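Local coordinates for capsid protein VP1 (Human polyomavirus 12, PDB 6Y5Z) that probably builds the T=7 icosahedral shell of the virus as its major coat protein, assembled from 72 units of five disulfide-linked copies each, at residues C67-L72 / G237-C242; H126-G131 / R264-Q269; P134-G139 / K173-K178; N196-G201 / T221-E226. All coordinates share one frame; numbering follows the deposited sequence.

Contact 1 of 4, residues C67-L72 / G237-C242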
loop_
_atom_site.group_PDB
_atom_site.type_symbol
_atom_site.label_atom_id
_atom_site.label_comp_id
_atom_site.label_asym_id
_atom_site.label_seq_id
_atom_site.Cartn_x
_atom_site.Cartn_y
_atom_site.Cartn_z
ATOM N N CYS D 67 -9.799 -14.484 -24.549
ATOM C CA CYS D 67 -10.195 -13.413 -25.499
ATOM C C CYS D 67 -11.507 -13.749 -26.184
ATOM O O CYS D 67 -11.860 -14.930 -26.276
ATOM C CB CYS D 67 -9.126 -13.080 -26.520
ATOM S SG CYS D 67 -8.676 -14.479 -27.583
ATOM N N ALA D 68 -12.215 -12.702 -26.573
ATOM C CA ALA D 68 -13.502 -12.829 -27.273
ATOM C C ALA D 68 -13.650 -11.620 -28.188
ATOM O O ALA D 68 -13.217 -10.499 -27.832
ATOM C CB ALA D 68 -14.636 -12.963 -26.283
ATOM N N ARG D 69 -14.248 -11.852 -29.349
ATOM C CA ARG D 69 -14.695 -10.770 -30.239
ATOM C C ARG D 69 -16.217 -10.743 -30.147
ATOM O O ARG D 69 -16.840 -11.788 -30.402
ATOM C CB ARG D 69 -14.206 -10.972 -31.670
ATOM C CG ARG D 69 -14.757 -9.921 -32.621
ATOM C CD ARG D 69 -14.496 -10.283 -34.068
ATOM N NE ARG D 69 -15.063 -9.306 -35.000
ATOM C CZ ARG D 69 -16.346 -9.257 -35.365
ATOM N NH1 ARG D 69 -17.215 -10.130 -34.888
ATOM N NH2 ARG D 69 -16.760 -8.331 -36.207
ATOM N N ILE D 70 -16.768 -9.626 -29.687
ATOM C CA ILE D 70 -18.242 -9.432 -29.573
ATOM C C ILE D 70 -18.717 -8.696 -30.822
ATOM O O ILE D 70 -18.259 -7.586 -31.110
ATOM C CB ILE D 70 -18.635 -8.660 -28.298
ATOM C CG1 ILE D 70 -17.913 -9.153 -27.038
ATOM C CG2 ILE D 70 -20.143 -8.726 -28.137
ATOM C CD1 ILE D 70 -18.134 -10.605 -26.707
ATOM N N PRO D 71 -19.677 -9.269 -31.588
ATOM C CA PRO D 71 -20.211 -8.562 -32.745
ATOM C C PRO D 71 -21.032 -7.340 -32.317
ATOM O O PRO D 71 -21.702 -7.408 -31.306
ATOM C CB PRO D 71 -21.110 -9.593 -33.442
ATOM C CG PRO D 71 -20.765 -10.938 -32.805
ATOM C CD PRO D 71 -20.261 -10.612 -31.417
ATOM N N LEU D 72 -20.926 -6.246 -33.082
ATOM C CA LEU D 72 -21.628 -4.969 -32.797
ATOM C C LEU D 72 -22.676 -4.705 -33.867
ATOM O O LEU D 72 -22.554 -5.208 -34.978
ATOM C CB LEU D 72 -20.623 -3.822 -32.769
ATOM C CG LEU D 72 -19.502 -4.020 -31.748
ATOM C CD1 LEU D 72 -18.481 -2.905 -31.859
ATOM C CD2 LEU D 72 -20.066 -4.129 -30.344
ATOM N N GLY D 237 -16.578 -5.104 -34.609
ATOM C CA GLY D 237 -16.241 -6.087 -33.568
ATOM C C GLY D 237 -15.566 -5.391 -32.399
ATOM O O GLY D 237 -14.723 -4.506 -32.639
ATOM N N LEU D 238 -15.960 -5.778 -31.191
ATOM C CA LEU D 238 -15.321 -5.323 -29.934
ATOM C C LEU D 238 -14.444 -6.448 -29.394
ATOM O O LEU D 238 -14.937 -7.569 -29.201
ATOM C CB LEU D 238 -16.396 -4.931 -28.928
ATOM C CG LEU D 238 -15.856 -4.514 -27.567
ATOM C CD1 LEU D 238 -15.073 -3.220 -27.695
ATOM C CD2 LEU D 238 -17.008 -4.368 -26.594
ATOM N N PHE D 239 -13.156 -6.160 -29.198
ATOM C CA PHE D 239 -12.156 -7.164 -28.763
ATOM C C PHE D 239 -11.875 -7.022 -27.265
ATOM O O PHE D 239 -11.395 -5.975 -26.801
ATOM C CB PHE D 239 -10.904 -6.998 -29.620
ATOM C CG PHE D 239 -11.180 -7.317 -31.073
ATOM C CD1 PHE D 239 -11.807 -6.394 -31.899
ATOM C CD2 PHE D 239 -10.835 -8.556 -31.583
ATOM C CE1 PHE D 239 -12.083 -6.713 -33.221
ATOM C CE2 PHE D 239 -11.083 -8.864 -32.912
ATOM C CZ PHE D 239 -11.704 -7.939 -33.722
ATOM N N LEU D 240 -12.153 -8.088 -26.524
ATOM C CA LEU D 240 -11.935 -8.162 -25.068
ATOM C C LEU D 240 -10.889 -9.228 -24.819
ATOM O O LEU D 240 -10.944 -10.300 -25.449
ATOM C CB LEU D 240 -13.217 -8.544 -24.348
ATOM C CG LEU D 240 -14.446 -7.710 -24.701
ATOM C CD1 LEU D 240 -15.676 -8.260 -23.994
ATOM C CD2 LEU D 240 -14.215 -6.259 -24.341
ATOM N N SER D 241 -9.981 -8.957 -23.898
ATOM C CA SER D 241 -8.846 -9.848 -23.552
ATOM C C SER D 241 -8.653 -9.809 -22.037
ATOM O O SER D 241 -8.871 -8.736 -21.495
ATOM C CB SER D 241 -7.591 -9.387 -24.231
ATOM O OG SER D 241 -7.749 -9.290 -25.638
ATOM N N CYS D 242 -8.221 -10.897 -21.418
ATOM C CA CYS D 242 -7.877 -10.832 -19.978
ATOM C C CYS D 242 -7.090 -12.064 -19.561
ATOM O O CYS D 242 -7.025 -13.052 -20.306
ATOM C CB CYS D 242 -9.119 -10.662 -19.122
ATOM S SG CYS D 242 -10.364 -11.962 -19.325
#

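Contact 2 of 4, residues H126-G131 / R264-Q269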
loop_
_atom_site.group_PDB
_atom_site.type_symbol
_atom_site.label_atom_id
_atom_site.label_comp_id
_atom_site.label_asym_id
_atom_site.label_seq_id
_atom_site.Cartn_x
_atom_site.Cartn_y
_atom_site.Cartn_z
ATOM N N HIS D 126 -2.970 -10.174 -13.229
ATOM C CA HIS D 126 -4.276 -9.629 -13.651
ATOM C C HIS D 126 -4.026 -8.764 -14.865
ATOM O O HIS D 126 -3.081 -7.955 -14.841
ATOM C CB HIS D 126 -4.962 -8.828 -12.561
ATOM C CG HIS D 126 -5.381 -9.665 -11.422
ATOM N ND1 HIS D 126 -6.445 -10.532 -11.507
ATOM C CD2 HIS D 126 -4.891 -9.771 -10.169
ATOM C CE1 HIS D 126 -6.582 -11.151 -10.356
ATOM N NE2 HIS D 126 -5.642 -10.692 -9.513
ATOM N N MET D 127 -4.809 -8.948 -15.912
ATOM C CA MET D 127 -4.771 -7.984 -17.018
ATOM C C MET D 127 -6.119 -8.009 -17.733
ATOM O O MET D 127 -6.808 -9.047 -17.751
ATOM C CB MET D 127 -3.619 -8.283 -17.980
ATOM C CG MET D 127 -3.827 -9.522 -18.783
ATOM S SD MET D 127 -4.638 -9.072 -20.310
ATOM C CE MET D 127 -3.288 -8.065 -20.934
ATOM N N PHE D 128 -6.501 -6.849 -18.239
ATOM C CA PHE D 128 -7.652 -6.796 -19.157
ATOM C C PHE D 128 -7.359 -5.756 -20.216
ATOM O O PHE D 128 -6.525 -4.846 -20.030
ATOM C CB PHE D 128 -8.957 -6.505 -18.428
ATOM C CG PHE D 128 -9.085 -5.107 -17.910
ATOM C CD1 PHE D 128 -8.547 -4.756 -16.684
ATOM C CD2 PHE D 128 -9.780 -4.150 -18.637
ATOM C CE1 PHE D 128 -8.685 -3.458 -16.208
ATOM C CE2 PHE D 128 -9.939 -2.871 -18.140
ATOM C CZ PHE D 128 -9.384 -2.532 -16.929
ATOM N N ALA D 129 -7.997 -5.944 -21.359
ATOM C CA ALA D 129 -7.851 -5.030 -22.488
ATOM C C ALA D 129 -9.183 -4.946 -23.218
ATOM O O ALA D 129 -9.936 -5.922 -23.263
ATOM C CB ALA D 129 -6.751 -5.457 -23.424
ATOM N N VAL D 130 -9.428 -3.748 -23.714
ATOM C CA VAL D 130 -10.598 -3.452 -24.573
ATOM C C VAL D 130 -10.046 -2.768 -25.818
ATOM O O VAL D 130 -9.364 -1.757 -25.670
ATOM C CB VAL D 130 -11.625 -2.584 -23.822
ATOM C CG1 VAL D 130 -12.828 -2.237 -24.695
ATOM C CG2 VAL D 130 -12.067 -3.245 -22.530
ATOM N N GLY D 131 -10.370 -3.269 -27.011
ATOM C CA GLY D 131 -9.867 -2.653 -28.241
ATOM C C GLY D 131 -10.781 -2.850 -29.422
ATOM O O GLY D 131 -11.759 -3.601 -29.329
ATOM N N ARG D 264 -13.835 -12.940 -15.560
ATOM C CA ARG D 264 -13.928 -11.474 -15.599
ATOM C C ARG D 264 -15.172 -11.057 -16.374
ATOM O O ARG D 264 -15.390 -11.531 -17.503
ATOM C CB ARG D 264 -12.655 -10.888 -16.210
ATOM C CG ARG D 264 -12.673 -9.377 -16.355
ATOM C CD ARG D 264 -11.341 -8.848 -16.850
ATOM N NE ARG D 264 -10.241 -8.874 -15.881
ATOM C CZ ARG D 264 -9.918 -7.894 -15.040
ATOM N NH1 ARG D 264 -8.873 -8.023 -14.234
ATOM N NH2 ARG D 264 -10.664 -6.799 -14.979
ATOM N N TYR D 265 -15.881 -10.096 -15.810
ATOM C CA TYR D 265 -17.006 -9.386 -16.449
ATOM C C TYR D 265 -16.511 -8.101 -17.102
ATOM O O TYR D 265 -15.655 -7.376 -16.521
ATOM C CB TYR D 265 -18.036 -9.024 -15.387
ATOM C CG TYR D 265 -19.218 -8.244 -15.875
ATOM C CD1 TYR D 265 -20.214 -8.835 -16.629
ATOM C CD2 TYR D 265 -19.326 -6.897 -15.587
ATOM C CE1 TYR D 265 -21.306 -8.098 -17.075
ATOM C CE2 TYR D 265 -20.434 -6.162 -15.974
ATOM C CZ TYR D 265 -21.403 -6.750 -16.753
ATOM O OH TYR D 265 -22.474 -5.959 -17.108
ATOM N N PHE D 266 -17.120 -7.769 -18.234
ATOM C CA PHE D 266 -16.927 -6.497 -18.960
ATOM C C PHE D 266 -18.289 -5.905 -19.274
ATOM O O PHE D 266 -19.155 -6.637 -19.787
ATOM C CB PHE D 266 -16.209 -6.679 -20.297
ATOM C CG PHE D 266 -14.806 -7.231 -20.235
ATOM C CD1 PHE D 266 -14.561 -8.582 -20.000
ATOM C CD2 PHE D 266 -13.728 -6.411 -20.509
ATOM C CE1 PHE D 266 -13.267 -9.078 -20.009
ATOM C CE2 PHE D 266 -12.435 -6.914 -20.523
ATOM C CZ PHE D 266 -12.208 -8.252 -20.292
ATOM N N ASN D 267 -18.462 -4.608 -19.015
ATOM C CA ASN D 267 -19.610 -3.841 -19.559
ATOM C C ASN D 267 -19.023 -2.601 -20.209
ATOM O O ASN D 267 -18.579 -1.698 -19.486
ATOM C CB ASN D 267 -20.656 -3.494 -18.502
ATOM C CG ASN D 267 -21.903 -2.899 -19.128
ATOM O OD1 ASN D 267 -21.829 -2.264 -20.163
ATOM N ND2 ASN D 267 -23.065 -3.184 -18.572
ATOM N N VAL D 268 -19.010 -2.599 -21.532
ATOM C CA VAL D 268 -18.365 -1.529 -22.340
ATOM C C VAL D 268 -19.436 -0.597 -22.876
ATOM O O VAL D 268 -20.423 -1.080 -23.496
ATOM C CB VAL D 268 -17.504 -2.108 -23.472
ATOM C CG1 VAL D 268 -16.835 -1.015 -24.292
ATOM C CG2 VAL D 268 -16.471 -3.068 -22.912
ATOM N N GLN D 269 -19.250 0.697 -22.641
ATOM C CA GLN D 269 -20.121 1.747 -23.211
ATOM C C GLN D 269 -19.530 2.172 -24.551
ATOM O O GLN D 269 -18.337 2.532 -24.598
ATOM C CB GLN D 269 -20.205 2.944 -22.269
ATOM C CG GLN D 269 -21.047 4.059 -22.840
ATOM C CD GLN D 269 -21.175 5.186 -21.843
ATOM O OE1 GLN D 269 -20.472 6.191 -21.938
ATOM N NE2 GLN D 269 -22.017 4.984 -20.839
#

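Contact 3 of 4, residues P134-G139 / K173-K178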
loop_
_atom_site.group_PDB
_atom_site.type_symbol
_atom_site.label_atom_id
_atom_site.label_comp_id
_atom_site.label_asym_id
_atom_site.label_seq_id
_atom_site.Cartn_x
_atom_site.Cartn_y
_atom_site.Cartn_z
ATOM N N PRO D 134 -7.581 -7.132 -32.424
ATOM C CA PRO D 134 -6.957 -8.017 -31.450
ATOM C C PRO D 134 -5.792 -7.334 -30.719
ATOM O O PRO D 134 -5.105 -6.484 -31.282
ATOM C CB PRO D 134 -6.465 -9.191 -32.302
ATOM C CG PRO D 134 -7.375 -9.157 -33.533
ATOM C CD PRO D 134 -7.615 -7.689 -33.788
ATOM N N LEU D 135 -5.609 -7.725 -29.468
ATOM C CA LEU D 135 -4.473 -7.259 -28.635
ATOM C C LEU D 135 -3.153 -7.646 -29.322
ATOM O O LEU D 135 -2.969 -8.819 -29.692
ATOM C CB LEU D 135 -4.604 -7.876 -27.236
ATOM C CG LEU D 135 -3.471 -7.552 -26.259
ATOM C CD1 LEU D 135 -3.547 -6.102 -25.839
ATOM C CD2 LEU D 135 -3.553 -8.458 -25.040
ATOM N N ASP D 136 -2.254 -6.686 -29.491
ATOM C CA ASP D 136 -0.886 -6.944 -30.007
ATOM C C ASP D 136 -0.027 -7.523 -28.877
ATOM O O ASP D 136 -0.068 -6.959 -27.744
ATOM C CB ASP D 136 -0.251 -5.675 -30.562
ATOM C CG ASP D 136 -0.979 -5.126 -31.777
ATOM O OD1 ASP D 136 -1.113 -5.898 -32.756
ATOM O OD2 ASP D 136 -1.425 -3.953 -31.732
ATOM N N LEU D 137 0.683 -8.616 -29.153
ATOM C CA LEU D 137 1.524 -9.346 -28.175
ATOM C C LEU D 137 2.994 -9.261 -28.591
ATOM O O LEU D 137 3.324 -9.328 -29.803
ATOM C CB LEU D 137 1.093 -10.810 -28.080
ATOM C CG LEU D 137 -0.346 -11.065 -27.636
ATOM C CD1 LEU D 137 -0.664 -12.553 -27.726
ATOM C CD2 LEU D 137 -0.570 -10.551 -26.227
ATOM N N GLN D 138 3.859 -9.168 -27.588
ATOM C CA GLN D 138 5.323 -9.206 -27.735
ATOM C C GLN D 138 5.793 -10.469 -27.023
ATOM O O GLN D 138 5.451 -10.668 -25.827
ATOM C CB GLN D 138 5.951 -7.942 -27.165
ATOM C CG GLN D 138 7.457 -8.062 -26.960
ATOM C CD GLN D 138 8.228 -8.131 -28.253
ATOM O OE1 GLN D 138 8.126 -7.232 -29.082
ATOM N NE2 GLN D 138 9.092 -9.131 -28.364
ATOM N N GLY D 139 6.515 -11.326 -27.734
ATOM C CA GLY D 139 7.054 -12.546 -27.133
ATOM C C GLY D 139 8.253 -12.271 -26.259
ATOM O O GLY D 139 9.064 -11.408 -26.579
ATOM N N LYS D 173 6.489 -10.992 -32.650
ATOM C CA LYS D 173 5.217 -10.243 -32.664
ATOM C C LYS D 173 4.091 -11.194 -33.011
ATOM O O LYS D 173 4.235 -12.001 -33.941
ATOM C CB LYS D 173 5.226 -9.105 -33.679
ATOM C CG LYS D 173 6.350 -8.104 -33.529
ATOM C CD LYS D 173 6.272 -7.333 -32.225
ATOM C CE LYS D 173 7.159 -6.114 -32.233
ATOM N NZ LYS D 173 7.146 -5.376 -30.952
ATOM N N ALA D 174 2.960 -11.049 -32.341
ATOM C CA ALA D 174 1.746 -11.816 -32.659
ATOM C C ALA D 174 0.512 -11.025 -32.226
ATOM O O ALA D 174 0.645 -9.946 -31.628
ATOM C CB ALA D 174 1.792 -13.176 -32.015
ATOM N N LYS D 175 -0.651 -11.493 -32.640
ATOM C CA LYS D 175 -1.958 -10.937 -32.228
ATOM C C LYS D 175 -2.712 -11.971 -31.406
ATOM O O LYS D 175 -2.662 -13.158 -31.741
ATOM C CB LYS D 175 -2.732 -10.521 -33.478
ATOM C CG LYS D 175 -2.090 -9.352 -34.209
ATOM C CD LYS D 175 -2.704 -8.985 -35.524
ATOM C CE LYS D 175 -1.893 -7.893 -36.186
ATOM N NZ LYS D 175 -2.682 -7.126 -37.177
ATOM N N LEU D 176 -3.411 -11.529 -30.354
ATOM C CA LEU D 176 -4.187 -12.439 -29.495
ATOM C C LEU D 176 -5.493 -12.766 -30.224
ATOM O O LEU D 176 -6.481 -12.036 -30.044
ATOM C CB LEU D 176 -4.415 -11.793 -28.129
ATOM C CG LEU D 176 -5.229 -12.630 -27.141
ATOM C CD1 LEU D 176 -4.697 -14.054 -27.034
ATOM C CD2 LEU D 176 -5.260 -11.958 -25.774
ATOM N N ASP D 177 -5.472 -13.839 -31.019
ATOM C CA ASP D 177 -6.584 -14.159 -31.950
ATOM C C ASP D 177 -7.189 -15.528 -31.639
ATOM O O ASP D 177 -8.061 -15.963 -32.398
ATOM C CB ASP D 177 -6.101 -14.032 -33.392
ATOM C CG ASP D 177 -4.999 -14.992 -33.781
ATOM O OD1 ASP D 177 -4.619 -15.863 -32.951
ATOM O OD2 ASP D 177 -4.485 -14.838 -34.905
ATOM N N LYS D 178 -6.790 -16.181 -30.551
ATOM C CA LYS D 178 -7.373 -17.482 -30.159
ATOM C C LYS D 178 -7.426 -17.569 -28.636
ATOM O O LYS D 178 -6.375 -17.452 -27.978
ATOM C CB LYS D 178 -6.565 -18.672 -30.685
ATOM C CG LYS D 178 -6.369 -18.717 -32.197
HETATM O O HOH W 1 -7.337 -9.801 -28.473
HETATM O O HOH W 2 1.252 -7.157 -33.644
#

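Contact 4 of 4, residues N196-G201 / T221-E226. With GOL (glycerol), chain Q.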
loop_
_atom_site.group_PDB
_atom_site.type_symbol
_atom_site.label_atom_id
_atom_site.label_comp_id
_atom_site.label_asym_id
_atom_site.label_seq_id
_atom_site.Cartn_x
_atom_site.Cartn_y
_atom_site.Cartn_z
ATOM N N ASN D 196 -4.912 1.096 -30.889
ATOM C CA ASN D 196 -6.390 1.041 -30.913
ATOM C C ASN D 196 -6.905 0.078 -29.842
ATOM O O ASN D 196 -8.040 -0.407 -29.965
ATOM C CB ASN D 196 -6.841 0.624 -32.313
ATOM C CG ASN D 196 -8.305 0.877 -32.583
ATOM O OD1 ASN D 196 -8.846 1.873 -32.097
ATOM N ND2 ASN D 196 -8.921 -0.008 -33.367
ATOM N N THR D 197 -6.136 -0.125 -28.772
ATOM C CA THR D 197 -6.515 -0.968 -27.619
ATOM C C THR D 197 -6.036 -0.269 -26.356
ATOM O O THR D 197 -4.978 0.343 -26.403
ATOM C CB THR D 197 -5.901 -2.372 -27.711
ATOM O OG1 THR D 197 -6.557 -3.071 -28.783
ATOM C CG2 THR D 197 -6.056 -3.157 -26.427
ATOM N N ARG D 198 -6.790 -0.368 -25.274
ATOM C CA ARG D 198 -6.319 0.050 -23.935
ATOM C C ARG D 198 -6.132 -1.206 -23.115
ATOM O O ARG D 198 -7.077 -2.021 -23.077
ATOM C CB ARG D 198 -7.304 0.986 -23.242
ATOM C CG ARG D 198 -7.718 2.192 -24.066
ATOM C CD ARG D 198 -6.583 3.025 -24.638
ATOM N NE ARG D 198 -7.247 4.069 -25.394
ATOM C CZ ARG D 198 -7.211 4.217 -26.707
ATOM N NH1 ARG D 198 -6.401 3.490 -27.456
ATOM N NH2 ARG D 198 -7.925 5.178 -27.260
ATOM N N TYR D 199 -4.944 -1.402 -22.547
ATOM C CA TYR D 199 -4.726 -2.558 -21.646
ATOM C C TYR D 199 -4.227 -2.073 -20.294
ATOM O O TYR D 199 -3.630 -0.979 -20.242
ATOM C CB TYR D 199 -3.805 -3.609 -22.259
ATOM C CG TYR D 199 -2.380 -3.196 -22.465
ATOM C CD1 TYR D 199 -1.457 -3.273 -21.441
ATOM C CD2 TYR D 199 -1.951 -2.701 -23.683
ATOM C CE1 TYR D 199 -0.140 -2.888 -21.636
ATOM C CE2 TYR D 199 -0.645 -2.320 -23.897
ATOM C CZ TYR D 199 0.263 -2.385 -22.857
ATOM O OH TYR D 199 1.569 -2.025 -23.036
ATOM N N PHE D 200 -4.487 -2.894 -19.273
ATOM C CA PHE D 200 -4.225 -2.596 -17.850
ATOM C C PHE D 200 -3.852 -3.906 -17.183
ATOM O O PHE D 200 -4.537 -4.908 -17.407
ATOM C CB PHE D 200 -5.465 -1.997 -17.188
ATOM C CG PHE D 200 -6.132 -0.869 -17.942
ATOM C CD1 PHE D 200 -7.023 -1.138 -18.968
ATOM C CD2 PHE D 200 -5.898 0.451 -17.592
ATOM C CE1 PHE D 200 -7.627 -0.097 -19.660
ATOM C CE2 PHE D 200 -6.543 1.489 -18.249
ATOM C CZ PHE D 200 -7.416 1.201 -19.270
ATOM N N GLY D 201 -2.793 -3.927 -16.386
ATOM C CA GLY D 201 -2.484 -5.158 -15.657
ATOM C C GLY D 201 -1.651 -4.907 -14.427
ATOM O O GLY D 201 -1.083 -3.806 -14.259
ATOM N N THR D 221 -13.705 2.610 -15.841
ATOM C CA THR D 221 -12.372 2.787 -16.471
ATOM C C THR D 221 -12.584 3.573 -17.765
ATOM O O THR D 221 -13.272 3.064 -18.646
ATOM C CB THR D 221 -11.692 1.442 -16.731
ATOM O OG1 THR D 221 -11.677 0.736 -15.488
ATOM C CG2 THR D 221 -10.311 1.611 -17.320
ATOM N N ILE D 222 -12.045 4.789 -17.857
ATOM C CA ILE D 222 -12.120 5.636 -19.086
ATOM C C ILE D 222 -11.221 5.005 -20.152
ATOM O O ILE D 222 -10.084 4.609 -19.820
ATOM C CB ILE D 222 -11.678 7.079 -18.773
ATOM C CG1 ILE D 222 -12.544 7.689 -17.672
ATOM C CG2 ILE D 222 -11.681 7.944 -20.027
ATOM C CD1 ILE D 222 -13.968 7.865 -18.081
ATOM N N LEU D 223 -11.691 4.930 -21.405
ATOM C CA LEU D 223 -10.885 4.325 -22.494
ATOM C C LEU D 223 -10.447 5.387 -23.501
ATOM O O LEU D 223 -9.732 5.037 -24.483
ATOM C CB LEU D 223 -11.671 3.189 -23.158
ATOM C CG LEU D 223 -11.997 2.005 -22.247
ATOM C CD1 LEU D 223 -12.986 1.049 -22.916
ATOM C CD2 LEU D 223 -10.751 1.236 -21.839
ATOM N N LEU D 224 -10.870 6.625 -23.297
ATOM C CA LEU D 224 -10.497 7.751 -24.182
ATOM C C LEU D 224 -8.997 8.006 -24.019
ATOM O O LEU D 224 -8.497 7.925 -22.872
ATOM C CB LEU D 224 -11.313 8.987 -23.818
ATOM C CG LEU D 224 -12.829 8.794 -23.884
ATOM C CD1 LEU D 224 -13.557 10.115 -23.626
ATOM C CD2 LEU D 224 -13.256 8.218 -25.231
ATOM N N ASP D 225 -8.315 8.246 -25.138
ATOM C CA ASP D 225 -6.886 8.645 -25.182
ATOM C C ASP D 225 -6.769 10.139 -24.859
ATOM O O ASP D 225 -7.760 10.753 -24.519
ATOM C CB ASP D 225 -6.253 8.301 -26.530
ATOM C CG ASP D 225 -6.727 9.125 -27.727
ATOM O OD1 ASP D 225 -7.377 10.174 -27.528
ATOM O OD2 ASP D 225 -6.467 8.663 -28.872
ATOM N N GLU D 226 -5.568 10.707 -24.983
ATOM C CA GLU D 226 -5.311 12.114 -24.580
ATOM C C GLU D 226 -6.026 13.079 -25.539
ATOM O O GLU D 226 -6.150 14.260 -25.171
ATOM C CB GLU D 226 -3.806 12.392 -24.500
ATOM C CG GLU D 226 -3.083 12.305 -25.832
HETATM C C1 GOL Q . -8.280 5.492 -32.567
HETATM O O1 GOL Q . -7.908 4.181 -32.977
HETATM C C2 GOL Q . -7.986 5.713 -31.100
HETATM O O2 GOL Q . -8.330 4.549 -30.352
HETATM C C3 GOL Q . -6.536 6.053 -30.846
HETATM O O3 GOL Q . -6.283 6.238 -29.458
#

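Contact 1 of 4, residues C67-L72 / G237-C242
Four backbone hydrogen bonds join Ala68 to Leu240 and Ile70 to Leu238, each pair bonded in both directions; the shortest runs from Ile70 N to Leu238 O, 2.8 Å. The non-hydrogen-bonded pairs beside them add CA-H...O contacts: Cys67 CA to Leu240 O (3.2 Å) and Arg69 CA to Leu238 O (3.4 Å). This is antiparallel pairing within the jelly-roll beta-sandwich of polyomavirus VP1, strand 66-71 lying against the start of strand 237-250. On the face carrying Arg69 and Phe239 there is a CH-pi contact: Arg69 CG sits over the Phe239 ring, 4.0 Å from its centroid and displaced toward the rim. With CG anti to the backbone N (chi1 175°) and the chain extended as far as NE, the arginine runs across the ring and brings its guanidinium over Gly237, whose CA lies against one guanidinium face. The guanidinium and ring planes stand 81° apart. Apolar contacts occupy the other face, that of Ile70 and Leu240, with Ile70 CG1 3.9 Å from Leu240 CD1. Beyond the strand end, Leu72 CD2 meets Leu238 CB at 4.0 Å, and Ile22 of strand 9-26 touches both leucines.

Contact 2 of 4, residues H126-G131 / R264-Q269
His126 ND1 and Arg264 NH1 converge on one oxygen, OD1 of Asp244 on strand 237-250, by a hydrogen bond and a salt bridge. Segments 126-131 and 264-269, of strands 124-131 and 257-276, are not paired; the segment axes pass 9.9 Å apart at 27°, and side chains fill the interior of the VP1 jelly roll between them. The Arg264 chain bends at chi3 (-73°), which lays its guanidinium against Phe128. Phe128 CB sits 3.5 Å above one guanidinium face, toward its rim, and the ring plane is only 22° from that of the guanidinium; Arg264 NH2 comes within 3.4 Å of Phe128 CD1. All three guanidinium nitrogens have hydrogen-bond partners, NH2 giving one to Thr94 OG1. Farther along, Phe266 turns its edge to Val130, with Phe266 CD2 4.1 Å from Val130 CG2. At the other end two valines meet tip to tip, Val130 CG1 and Val268 CG2 4.1 Å apart.

Contact 3 of 4, residues P134-G139 / K173-K178
Residues 136-139 and 173-175 run antiparallel, their axes 145° apart, with Leu137 and Ala174 bonded in both directions and Leu176 N bonded to Leu135 O at 2.8 Å. Lys173 and Gln138 carry the polar side-chain contact. Both chains bend at chi2 (-64° in the lysine, 69° in the glutamine), bringing Lys173 NZ to Gln138 OE1 at 2.8 Å, almost in line with the amide C=O. Asp190 gives the ammonium a salt bridge as well. The Gln138 amide is held from its other end too, since Gln138 NE2 donates to Gly139 O at 2.9 Å and to Asp169 O, which should fix its rotation. Asp136 and Lys175 run alongside each other, Asp136 OD1 against the Lys175 methylenes, but the aspartate's main partner is the backbone N of Asn194. On the face of Leu137 and Ala174, Leu137 CD1 packs on Leu176 CB at 3.8 Å; separately, Leu135 CD2 meets Leu176 CD2 at 4.0 Å. An inverse gamma turn centred on Leu176 bends the chain there, and a water bridges Leu135 N and Leu176 O. Strand 136-139 is the middle one of a small three-stranded sheet between 173-175 and 187-189, and Leu135 and Leu176 rest on Ser241 of strand 237-250, in the main sandwich.

Contact 4 of 4, residues N196-G201 / T221-E226
The Arg198 guanidinium has Leu223 O near its plane at one edge and glycerol C2 in plane at its edge, while the Phe200 ring turns an edge to Leu223 CD2, 4.0 Å from its CE1. Thr221 CG2 approaches that ring obliquely, reaching Phe200 CZ at 3.5 Å, and the ring also stacks with Phe128. The arginine chain bends at chi2 (-52°), which helps bring Arg198 NE to Leu223 O at 2.8 Å, tilted 30° off the carbonyl plane; NH2 adds a weak second bond to that oxygen. Nearer the backbone, Arg198 CB packs on Leu223 CD2 at 3.7 Å. Glycerol, probably from the crystallisation liquor, bridges the segments: its O1 donates to Asn196 OD1 at 2.6 Å and O3 to Asp225 OD2 at 2.5 Å, while Arg198 NH2 donates to O2. Residues Phe200 and Gly201 pair with a strand of a neighbouring subunit, continuing the sheet across the interface, as is characteristic of the interlocked jelly rolls of the polyomavirus VP1 pentamer.

Contacts 1, 2 and 4 belong to one curled antiparallel sheet system, in which strand 237-250 borders 66-71, 124-131 and 257-276, and 124-131 in turn borders 197-204. Their centres are close: about 9 Å from contact 1 to contact 2 and 10 Å from contact 2 to contact 4. Contact 3 lies on a separate three-stranded sheet, its centre about 14 Å from that of contact 1. Leu135 takes part in its touches with all three others, and Pro134, Leu176 and Lys178 also reach contact 1. Along the chain the segments of contacts 1 and 2 alternate, while contacts 3 and 4 follow one another within the span of both. Sequence-distant strands thus share a sandwich, and contacts 2 and 4 both reach a neighbouring subunit of the pentamer.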